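Local atomic coordinates of GH5 (Bacteroidetes bacterium AC2a, PDB entry 4YHE), a protein that probably hydrolyses beta-glucosidic bonds, as a family 5 glycoside hydrolase thought to act as an endoglucanase in the breakdown of cellulose. Residues 72-85 against 137-150. Sequence-based numbering, arbitrary orientation.
Sequences PTYAIERGWLDRVD and QELTMIWLQIGKRF
Gln-145 bonds to Tyr-74 and Ile-76, and Arg-149, one turn further along helix 129-149, to Asp-85, so that one helix holds both the residues leading into helix 78-93 and that helix itself. Both are outer helices of the (beta/alpha)8 (TIM) barrel typical of glycoside hydrolase family 5, and their short segments cross at -52°.

The hydrogen bonds to backbone come first. The carboxamide of Gln-145 bridges the backbone of Tyr-74 and Ile-76: OE1 accepts from Ile-76 N (2.8 Å) in the plane of its own carbonyl, on a lone pair, and NE2 donates to Tyr-74 O from above that carbonyl's plane. A second bond from NE2, to Met-141 O one turn back, fixes the rotation of the amide.

Ring stacking and apolar contacts flank these bonds. The Tyr-74 ring lies on Glu-138, whose CB sits 3.7 Å from the ring centroid in a CH-pi contact; CG anti to the backbone N (chi1 -175°) carries the carboxylate over the same face, nearly parallel to the ring. Separately, Ile-76 CD1 reaches Ile-142 CG2 and Ile-146 CG1, while Phe-150 meets Val-84 and Leu-81 and also touches strands 97-101 and 157-160 of the barrel.

Charge closes the other end. Arg-149 is a knob among Arg-78, Leu-81, Asp-82 and Asp-85, with Leu-81 over one guanidinium face. Its NE and NH2 both grip Asp-85 OD2 in a salt bridge, NE at 2.9 Å. Asp-82 OD1 also bridges the group, though its modelled distance to NH2 is too short to trust. A water donates to Asp-85 OD2 at 2.7 Å.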
ATOM      1  N   PRO A  72      21.117  12.855 -17.779  1.00 34.26           N
ATOM      2  CA  PRO A  72      20.711  11.465 -17.923  1.00 35.81           C
ATOM      3  C   PRO A  72      20.928  10.570 -16.686  1.00 35.86           C
ATOM      4  O   PRO A  72      20.473   9.426 -16.663  1.00 34.58           O
ATOM      5  CB  PRO A  72      21.613  10.988 -19.056  1.00 36.06           C
ATOM      6  CG  PRO A  72      22.880  11.741 -18.850  1.00 36.23           C
ATOM      7  CD  PRO A  72      22.497  13.068 -18.247  1.00 34.52           C
ATOM      8  N   THR A  73      21.625  11.061 -15.678  1.00 34.24           N
ATOM      9  CA  THR A  73      21.949  10.229 -14.532  1.00 35.25           C
ATOM     10  C   THR A  73      20.848  10.214 -13.451  1.00 33.31           C
ATOM     11  O   THR A  73      20.797   9.287 -12.645  1.00 31.61           O
ATOM     12  CB  THR A  73      23.256  10.698 -13.900  1.00 36.56           C
ATOM     13  OG1 THR A  73      23.142  12.094 -13.651  1.00 40.50           O
ATOM     14  CG2 THR A  73      24.413  10.459 -14.856  1.00 37.90           C
ATOM     15  N   TYR A  74      19.996  11.242 -13.427  1.00 29.06           N
ATOM     16  CA  TYR A  74      18.918  11.330 -12.443  1.00 27.78           C
ATOM     17  C   TYR A  74      19.452  11.018 -11.031  1.00 27.02           C
ATOM     18  O   TYR A  74      18.898  10.195 -10.286  1.00 27.97           O
ATOM     19  CB  TYR A  74      17.744  10.412 -12.832  1.00 25.81           C
ATOM     20  CG  TYR A  74      17.122  10.702 -14.202  1.00 25.08           C
ATOM     21  CD1 TYR A  74      16.225  11.758 -14.383  1.00 25.21           C
ATOM     22  CD2 TYR A  74      17.402   9.894 -15.296  1.00 24.51           C
ATOM     23  CE1 TYR A  74      15.644  12.004 -15.626  1.00 26.54           C
ATOM     24  CE2 TYR A  74      16.834  10.122 -16.525  1.00 25.62           C
ATOM     25  CZ  TYR A  74      15.953  11.171 -16.691  1.00 27.77           C
ATOM     26  OH  TYR A  74      15.409  11.389 -17.935  1.00 29.87           O
ATOM     27  N   ALA A  75      20.532  11.702 -10.664  1.00 25.84           N
ATOM     28  CA  ALA A  75      21.223  11.411  -9.411  1.00 26.41           C
ATOM     29  C   ALA A  75      20.317  11.739  -8.220  1.00 25.44           C
ATOM     30  O   ALA A  75      19.755  12.831  -8.159  1.00 24.52           O
ATOM     31  CB  ALA A  75      22.523  12.216  -9.316  1.00 26.56           C
ATOM     32  N   ILE A  76      20.183  10.803  -7.279  1.00 24.55           N
ATOM     33  CA  ILE A  76      19.378  11.047  -6.101  1.00 24.69           C
ATOM     34  C   ILE A  76      20.212  11.764  -5.053  1.00 25.66           C
ATOM     35  O   ILE A  76      21.286  11.308  -4.692  1.00 28.31           O
ATOM     36  CB  ILE A  76      18.871   9.734  -5.464  1.00 25.37           C
ATOM     37  CG1 ILE A  76      17.953   8.982  -6.447  1.00 26.46           C
ATOM     38  CG2 ILE A  76      18.167  10.024  -4.135  1.00 25.00           C
ATOM     39  CD1 ILE A  76      17.549   7.617  -5.935  1.00 25.71           C
ATOM     40  N   GLU A  77      19.677  12.853  -4.534  1.00 25.60           N
ATOM     41  CA  GLU A  77      20.319  13.649  -3.501  1.00 26.00           C
ATOM     42  C   GLU A  77      20.683  12.762  -2.312  1.00 25.66           C
ATOM     43  O   GLU A  77      19.832  12.047  -1.777  1.00 22.10           O
ATOM     44  CB  GLU A  77      19.337  14.749  -3.133  1.00 28.71           C
ATOM     45  CG  GLU A  77      19.738  15.721  -2.065  1.00 30.23           C
ATOM     46  CD  GLU A  77      18.488  16.261  -1.398  1.00 32.72           C
ATOM     47  OE1 GLU A  77      17.628  16.818  -2.126  1.00 29.75           O
ATOM     48  OE2 GLU A  77      18.344  16.062  -0.167  1.00 36.27           O
ATOM     49  N   ARG A  78      21.952  12.762  -1.908  1.00 26.23           N
ATOM     50  CA  ARG A  78      22.385  11.801  -0.880  1.00 26.65           C
ATOM     51  C   ARG A  78      21.688  11.950   0.444  1.00 25.56           C
ATOM     52  O   ARG A  78      21.416  10.957   1.111  1.00 27.02           O
ATOM     53  CB  ARG A  78      23.890  11.882  -0.606  1.00 33.57           C
ATOM     54  CG  ARG A  78      24.318  10.839   0.429  1.00 37.40           C
ATOM     55  CD  ARG A  78      25.660  10.241   0.111  1.00 47.15           C
ATOM     56  NE  ARG A  78      26.723  10.865   0.878  1.00 53.86           N
ATOM     57  CZ  ARG A  78      28.012  10.814   0.546  1.00 62.47           C
ATOM     58  NH1 ARG A  78      28.407  10.183  -0.556  1.00 63.73           N
ATOM     59  NH2 ARG A  78      28.912  11.412   1.317  1.00 64.38           N
ATOM     60  N   GLY A  79      21.426  13.179   0.872  1.00 25.29           N
ATOM     61  CA  GLY A  79      20.756  13.384   2.153  1.00 23.27           C
ATOM     62  C   GLY A  79      19.383  12.726   2.197  1.00 22.16           C
ATOM     63  O   GLY A  79      18.970  12.153   3.222  1.00 20.91           O
ATOM     64  N   TRP A  80      18.672  12.782   1.075  1.00 21.31           N
ATOM     65  CA  TRP A  80      17.321  12.184   1.000  1.00 20.22           C
ATOM     66  C   TRP A  80      17.413  10.674   1.102  1.00 20.35           C
ATOM     67  O   TRP A  80      16.729  10.055   1.926  1.00 20.17           O
ATOM     68  CB  TRP A  80      16.626  12.591  -0.288  1.00 20.18           C
ATOM     69  CG  TRP A  80      15.209  12.172  -0.356  1.00 19.01           C
ATOM     70  CD1 TRP A  80      14.666  11.244  -1.203  1.00 19.16           C
ATOM     71  CD2 TRP A  80      14.132  12.686   0.416  1.00 17.90           C
ATOM     72  NE1 TRP A  80      13.320  11.130  -0.970  1.00 18.96           N
ATOM     73  CE2 TRP A  80      12.962  12.011   0.011  1.00 17.31           C
ATOM     74  CE3 TRP A  80      14.040  13.628   1.443  1.00 18.97           C
ATOM     75  CZ2 TRP A  80      11.727  12.260   0.582  1.00 18.33           C
ATOM     76  CZ3 TRP A  80      12.802  13.879   2.001  1.00 18.34           C
ATOM     77  CH2 TRP A  80      11.666  13.211   1.563  1.00 18.59           C
ATOM     78  N   LEU A  81      18.304  10.086   0.295  1.00 20.61           N
ATOM     79  CA  LEU A  81      18.511   8.646   0.300  1.00 20.39           C
ATOM     80  C   LEU A  81      19.008   8.169   1.683  1.00 19.77           C
ATOM     81  O   LEU A  81      18.613   7.115   2.157  1.00 20.48           O
ATOM     82  CB  LEU A  81      19.480   8.245  -0.817  1.00 21.43           C
ATOM     83  CG  LEU A  81      19.710   6.759  -1.053  1.00 22.23           C
ATOM     84  CD1 LEU A  81      18.391   6.036  -1.255  1.00 23.28           C
ATOM     85  CD2 LEU A  81      20.585   6.558  -2.276  1.00 21.88           C
ATOM     86  N   ASP A  82      19.830   8.981   2.344  1.00 19.48           N
ATOM     87  CA  ASP A  82      20.293   8.721   3.723  1.00 20.37           C
ATOM     88  C   ASP A  82      19.149   8.572   4.717  1.00 19.52           C
ATOM     89  O   ASP A  82      19.173   7.701   5.589  1.00 17.89           O
ATOM     90  CB  ASP A  82      21.202   9.873   4.240  1.00 22.10           C
ATOM     91  CG  ASP A  82      22.633   9.879   3.659  1.00 22.12           C
ATOM     92  OD1 ASP A  82      23.069   8.936   2.997  1.00 22.58           O
ATOM     93  OD2 ASP A  82      23.334  10.885   3.872  1.00 22.19           O
ATOM     94  N   ARG A  83      18.156   9.453   4.610  1.00 19.83           N
ATOM     95  CA  ARG A  83      17.021   9.419   5.521  1.00 18.17           C
ATOM     96  C   ARG A  83      16.165   8.180   5.281  1.00 18.04           C
ATOM     97  O   ARG A  83      15.763   7.513   6.236  1.00 16.39           O
ATOM     98  CB  ARG A  83      16.195  10.693   5.381  1.00 19.03           C
ATOM     99  CG  ARG A  83      14.963  10.765   6.247  1.00 18.61           C
ATOM    100  CD  ARG A  83      15.275  10.620   7.726  1.00 18.39           C
ATOM    101  NE  ARG A  83      14.070  10.824   8.532  1.00 19.42           N
ATOM    102  CZ  ARG A  83      13.970  10.505   9.819  1.00 19.54           C
ATOM    103  NH1 ARG A  83      15.007   9.983  10.451  1.00 20.77           N
ATOM    104  NH2 ARG A  83      12.856  10.734  10.482  1.00 21.34           N
ATOM    105  N   VAL A  84      15.923   7.858   4.011  1.00 18.09           N
ATOM    106  CA  VAL A  84      15.236   6.612   3.660  1.00 18.57           C
ATOM    107  C   VAL A  84      16.005   5.429   4.260  1.00 19.05           C
ATOM    108  O   VAL A  84      15.403   4.578   4.941  1.00 17.93           O
ATOM    109  CB  VAL A  84      15.066   6.405   2.144  1.00 18.12           C
ATOM    110  CG1 VAL A  84      14.384   5.059   1.879  1.00 19.31           C
ATOM    111  CG2 VAL A  84      14.259   7.526   1.536  1.00 19.24           C
ATOM    112  N   ASP A  85      17.335   5.431   4.070  1.00 19.19           N
ATOM    113  CA  ASP A  85      18.233   4.403   4.644  1.00 20.60           C
ATOM    114  C   ASP A  85      18.083   4.310   6.152  1.00 20.78           C
ATOM    115  O   ASP A  85      17.964   3.215   6.711  1.00 19.42           O
ATOM    116  CB  ASP A  85      19.696   4.747   4.265  1.00 21.76           C
ATOM    117  CG  ASP A  85      20.688   3.602   4.473  1.00 23.45           C
ATOM    118  OD1 ASP A  85      20.397   2.587   5.134  1.00 20.20           O
ATOM    119  OD2 ASP A  85      21.813   3.775   3.941  1.00 25.42           O
ATOM    120  N   GLN A 137      13.823   5.304 -18.560  1.00 26.70           N
ATOM    121  CA  GLN A 137      15.241   5.557 -18.240  1.00 27.31           C
ATOM    122  C   GLN A 137      15.381   6.118 -16.818  1.00 26.55           C
ATOM    123  O   GLN A 137      16.267   5.689 -16.070  1.00 26.38           O
ATOM    124  CB  GLN A 137      15.859   6.550 -19.243  1.00 30.59           C
ATOM    125  CG  GLN A 137      16.126   5.961 -20.620  1.00 34.36           C
ATOM    126  CD  GLN A 137      16.550   6.991 -21.679  1.00 37.72           C
ATOM    127  OE1 GLN A 137      16.156   8.151 -21.650  1.00 39.91           O
ATOM    128  NE2 GLN A 137      17.334   6.540 -22.646  1.00 43.47           N
ATOM    129  N   GLU A 138      14.496   7.061 -16.456  1.00 25.71           N
ATOM    130  CA  GLU A 138      14.480   7.648 -15.094  1.00 24.71           C
ATOM    131  C   GLU A 138      14.170   6.567 -14.048  1.00 24.16           C
ATOM    132  O   GLU A 138      14.878   6.451 -13.036  1.00 21.39           O
ATOM    133  CB  GLU A 138      13.535   8.857 -15.016  1.00 24.24           C
ATOM    134  CG  GLU A 138      13.557   9.584 -13.675  1.00 23.34           C
ATOM    135  CD  GLU A 138      13.002  11.007 -13.685  1.00 23.96           C
ATOM    136  OE1 GLU A 138      12.591  11.561 -14.757  1.00 22.68           O
ATOM    137  OE2 GLU A 138      13.008  11.608 -12.578  1.00 24.15           O
ATOM    138  N   LEU A 139      13.174   5.725 -14.339  1.00 23.56           N
ATOM    139  CA  LEU A 139      12.815   4.605 -13.457  1.00 21.91           C
ATOM    140  C   LEU A 139      13.984   3.665 -13.244  1.00 21.89           C
ATOM    141  O   LEU A 139      14.266   3.240 -12.123  1.00 20.35           O
ATOM    142  CB  LEU A 139      11.590   3.824 -14.012  1.00 22.58           C
ATOM    143  CG  LEU A 139      10.188   4.423 -13.785  1.00 20.47           C
ATOM    144  CD1 LEU A 139       9.155   3.657 -14.584  1.00 19.81           C
ATOM    145  CD2 LEU A 139       9.802   4.425 -12.301  1.00 21.19           C
ATOM    146  N   THR A 140      14.670   3.333 -14.330  1.00 22.36           N
ATOM    147  CA  THR A 140      15.844   2.498 -14.250  1.00 21.89           C
ATOM    148  C   THR A 140      16.950   3.136 -13.383  1.00 22.48           C
ATOM    149  O   THR A 140      17.496   2.489 -12.481  1.00 18.22           O
ATOM    150  CB  THR A 140      16.379   2.155 -15.665  1.00 24.22           C
ATOM    151  OG1 THR A 140      15.347   1.486 -16.422  1.00 25.58           O
ATOM    152  CG2 THR A 140      17.590   1.282 -15.577  1.00 23.36           C
ATOM    153  N   MET A 141      17.282   4.398 -13.644  1.00 22.17           N
ATOM    154  CA  MET A 141      18.333   5.061 -12.853  1.00 25.55           C
ATOM    155  C   MET A 141      17.981   5.165 -11.361  1.00 25.17           C
ATOM    156  O   MET A 141      18.847   4.996 -10.476  1.00 25.05           O
ATOM    157  CB  MET A 141      18.604   6.453 -13.436  1.00 27.20           C
ATOM    158  CG  MET A 141      19.223   6.417 -14.836  1.00 30.19           C
ATOM    159  SD  MET A 141      20.800   5.515 -14.902  1.00 34.70           S
ATOM    160  CE  MET A 141      20.397   3.817 -15.257  1.00 38.08           C
ATOM    161  N   ILE A 142      16.702   5.416 -11.076  1.00 22.79           N
ATOM    162  CA  ILE A 142      16.269   5.544  -9.714  1.00 22.60           C
ATOM    163  C   ILE A 142      16.338   4.216  -8.988  1.00 21.10           C
ATOM    164  O   ILE A 142      16.966   4.115  -7.915  1.00 21.20           O
ATOM    165  CB  ILE A 142      14.861   6.179  -9.605  1.00 23.33           C
ATOM    166  CG1 ILE A 142      14.939   7.647 -10.011  1.00 24.91           C
ATOM    167  CG2 ILE A 142      14.336   6.042  -8.174  1.00 24.10           C
ATOM    168  CD1 ILE A 142      13.601   8.340 -10.015  1.00 25.18           C
ATOM    169  N   TRP A 143      15.733   3.183  -9.557  1.00 20.56           N
ATOM    170  CA  TRP A 143      15.762   1.883  -8.916  1.00 19.26           C
ATOM    171  C   TRP A 143      17.178   1.278  -8.818  1.00 21.14           C
ATOM    172  O   TRP A 143      17.491   0.564  -7.866  1.00 19.61           O
ATOM    173  CB  TRP A 143      14.747   0.914  -9.566  1.00 20.00           C
ATOM    174  CG  TRP A 143      13.383   1.063  -8.949  1.00 19.08           C
ATOM    175  CD1 TRP A 143      12.228   1.462  -9.570  1.00 17.81           C
ATOM    176  CD2 TRP A 143      13.042   0.835  -7.583  1.00 18.29           C
ATOM    177  NE1 TRP A 143      11.198   1.450  -8.699  1.00 18.26           N
ATOM    178  CE2 TRP A 143      11.660   1.112  -7.454  1.00 18.28           C
ATOM    179  CE3 TRP A 143      13.768   0.452  -6.450  1.00 18.73           C
ATOM    180  CZ2 TRP A 143      10.987   1.029  -6.236  1.00 18.71           C
ATOM    181  CZ3 TRP A 143      13.088   0.324  -5.232  1.00 18.96           C
ATOM    182  CH2 TRP A 143      11.703   0.619  -5.134  1.00 18.51           C
ATOM    183  N   LEU A 144      18.028   1.568  -9.791  1.00 22.38           N
ATOM    184  CA  LEU A 144      19.421   1.142  -9.695  1.00 25.07           C
ATOM    185  C   LEU A 144      20.093   1.737  -8.455  1.00 24.25           C
ATOM    186  O   LEU A 144      20.762   1.024  -7.720  1.00 25.24           O
ATOM    187  CB  LEU A 144      20.186   1.567 -10.942  1.00 27.00           C
ATOM    188  CG  LEU A 144      20.168   0.631 -12.142  1.00 29.83           C
ATOM    189  CD1 LEU A 144      20.904   1.301 -13.302  1.00 30.98           C
ATOM    190  CD2 LEU A 144      20.817  -0.713 -11.803  1.00 28.38           C
ATOM    191  N   GLN A 145      19.886   3.034  -8.220  1.00 24.49           N
ATOM    192  CA  GLN A 145      20.498   3.721  -7.073  1.00 23.51           C
ATOM    193  C   GLN A 145      19.967   3.200  -5.765  1.00 23.57           C
ATOM    194  O   GLN A 145      20.736   2.941  -4.822  1.00 21.47           O
ATOM    195  CB  GLN A 145      20.270   5.228  -7.170  1.00 24.03           C
ATOM    196  CG  GLN A 145      21.084   5.884  -8.262  1.00 24.95           C
ATOM    197  CD  GLN A 145      20.712   7.324  -8.479  1.00 25.50           C
ATOM    198  OE1 GLN A 145      21.136   8.207  -7.721  1.00 27.10           O
ATOM    199  NE2 GLN A 145      19.927   7.587  -9.516  1.00 26.74           N
ATOM    200  N   ILE A 146      18.637   3.035  -5.702  1.00 21.23           N
ATOM    201  CA  ILE A 146      18.011   2.530  -4.524  1.00 20.67           C
ATOM    202  C   ILE A 146      18.530   1.147  -4.213  1.00 20.17           C
ATOM    203  O   ILE A 146      18.882   0.866  -3.078  1.00 20.65           O
ATOM    204  CB  ILE A 146      16.462   2.498  -4.629  1.00 20.00           C
ATOM    205  CG1 ILE A 146      15.916   3.921  -4.695  1.00 21.03           C
ATOM    206  CG2 ILE A 146      15.868   1.754  -3.454  1.00 19.68           C
ATOM    207  CD1 ILE A 146      14.456   4.030  -5.095  1.00 20.01           C
ATOM    208  N   GLY A 147      18.548   0.267  -5.206  1.00 21.18           N
ATOM    209  CA  GLY A 147      19.063  -1.076  -4.999  1.00 21.92           C
ATOM    210  C   GLY A 147      20.542  -1.074  -4.574  1.00 21.22           C
ATOM    211  O   GLY A 147      20.944  -1.844  -3.703  1.00 22.35           O
ATOM    212  N   LYS A 148      21.351  -0.223  -5.180  1.00 23.46           N
ATOM    213  CA  LYS A 148      22.777  -0.185  -4.804  1.00 24.97           C
ATOM    214  C   LYS A 148      22.988   0.242  -3.362  1.00 25.07           C
ATOM    215  O   LYS A 148      23.835  -0.319  -2.687  1.00 24.65           O
ATOM    216  CB  LYS A 148      23.568   0.695  -5.746  1.00 28.02           C
ATOM    217  CG  LYS A 148      23.882  -0.042  -7.034  1.00 32.41           C
ATOM    218  CD  LYS A 148      24.512   0.880  -8.065  1.00 34.71           C
ATOM    219  CE  LYS A 148      24.618   0.189  -9.419  1.00 36.80           C
ATOM    220  NZ  LYS A 148      24.770   1.229 -10.467  1.00 37.22           N
ATOM    221  N   ARG A 149      22.177   1.171  -2.857  1.00 23.68           N
ATOM    222  CA  ARG A 149      22.275   1.562  -1.447  1.00 24.41           C
ATOM    223  C   ARG A 149      21.974   0.388  -0.519  1.00 23.67           C
ATOM    224  O   ARG A 149      22.612   0.222   0.538  1.00 23.38           O
ATOM    225  CB  ARG A 149      21.311   2.724  -1.164  1.00 25.40           C
ATOM    226  CG  ARG A 149      21.469   3.340   0.195  1.00 27.92           C
ATOM    227  CD  ARG A 149      22.754   4.167   0.251  1.00 30.06           C
ATOM    228  NE  ARG A 149      22.654   4.933   1.442  1.00 35.28           N
ATOM    229  CZ  ARG A 149      22.718   6.240   1.573  1.00 29.02           C
ATOM    230  NH1 ARG A 149      22.998   7.078   0.578  1.00 27.22           N
ATOM    231  NH2 ARG A 149      22.536   6.685   2.785  1.00 30.81           N
ATOM    232  N   PHE A 150      21.000  -0.436  -0.908  1.00 22.91           N
ATOM    233  CA  PHE A 150      20.449  -1.472  -0.025  1.00 23.54           C
ATOM    234  C   PHE A 150      20.915  -2.894  -0.382  1.00 23.56           C
ATOM    235  O   PHE A 150      20.352  -3.888   0.070  1.00 20.89           O
ATOM    236  CB  PHE A 150      18.902  -1.362  -0.022  1.00 23.53           C
ATOM    237  CG  PHE A 150      18.395  -0.076   0.579  1.00 23.93           C
ATOM    238  CD1 PHE A 150      18.582   0.181   1.917  1.00 24.03           C
ATOM    239  CD2 PHE A 150      17.753   0.885  -0.202  1.00 22.80           C
ATOM    240  CE1 PHE A 150      18.155   1.357   2.479  1.00 24.51           C
ATOM    241  CE2 PHE A 150      17.315   2.061   0.355  1.00 24.27           C
ATOM    242  CZ  PHE A 150      17.523   2.314   1.690  1.00 26.20           C
TER
HETATM  243  O   HOH W   1      16.898  10.363 -20.018  1.00 39.80           O
HETATM  244  O   HOH W   2      23.097   1.457   3.650  1.00 36.99           O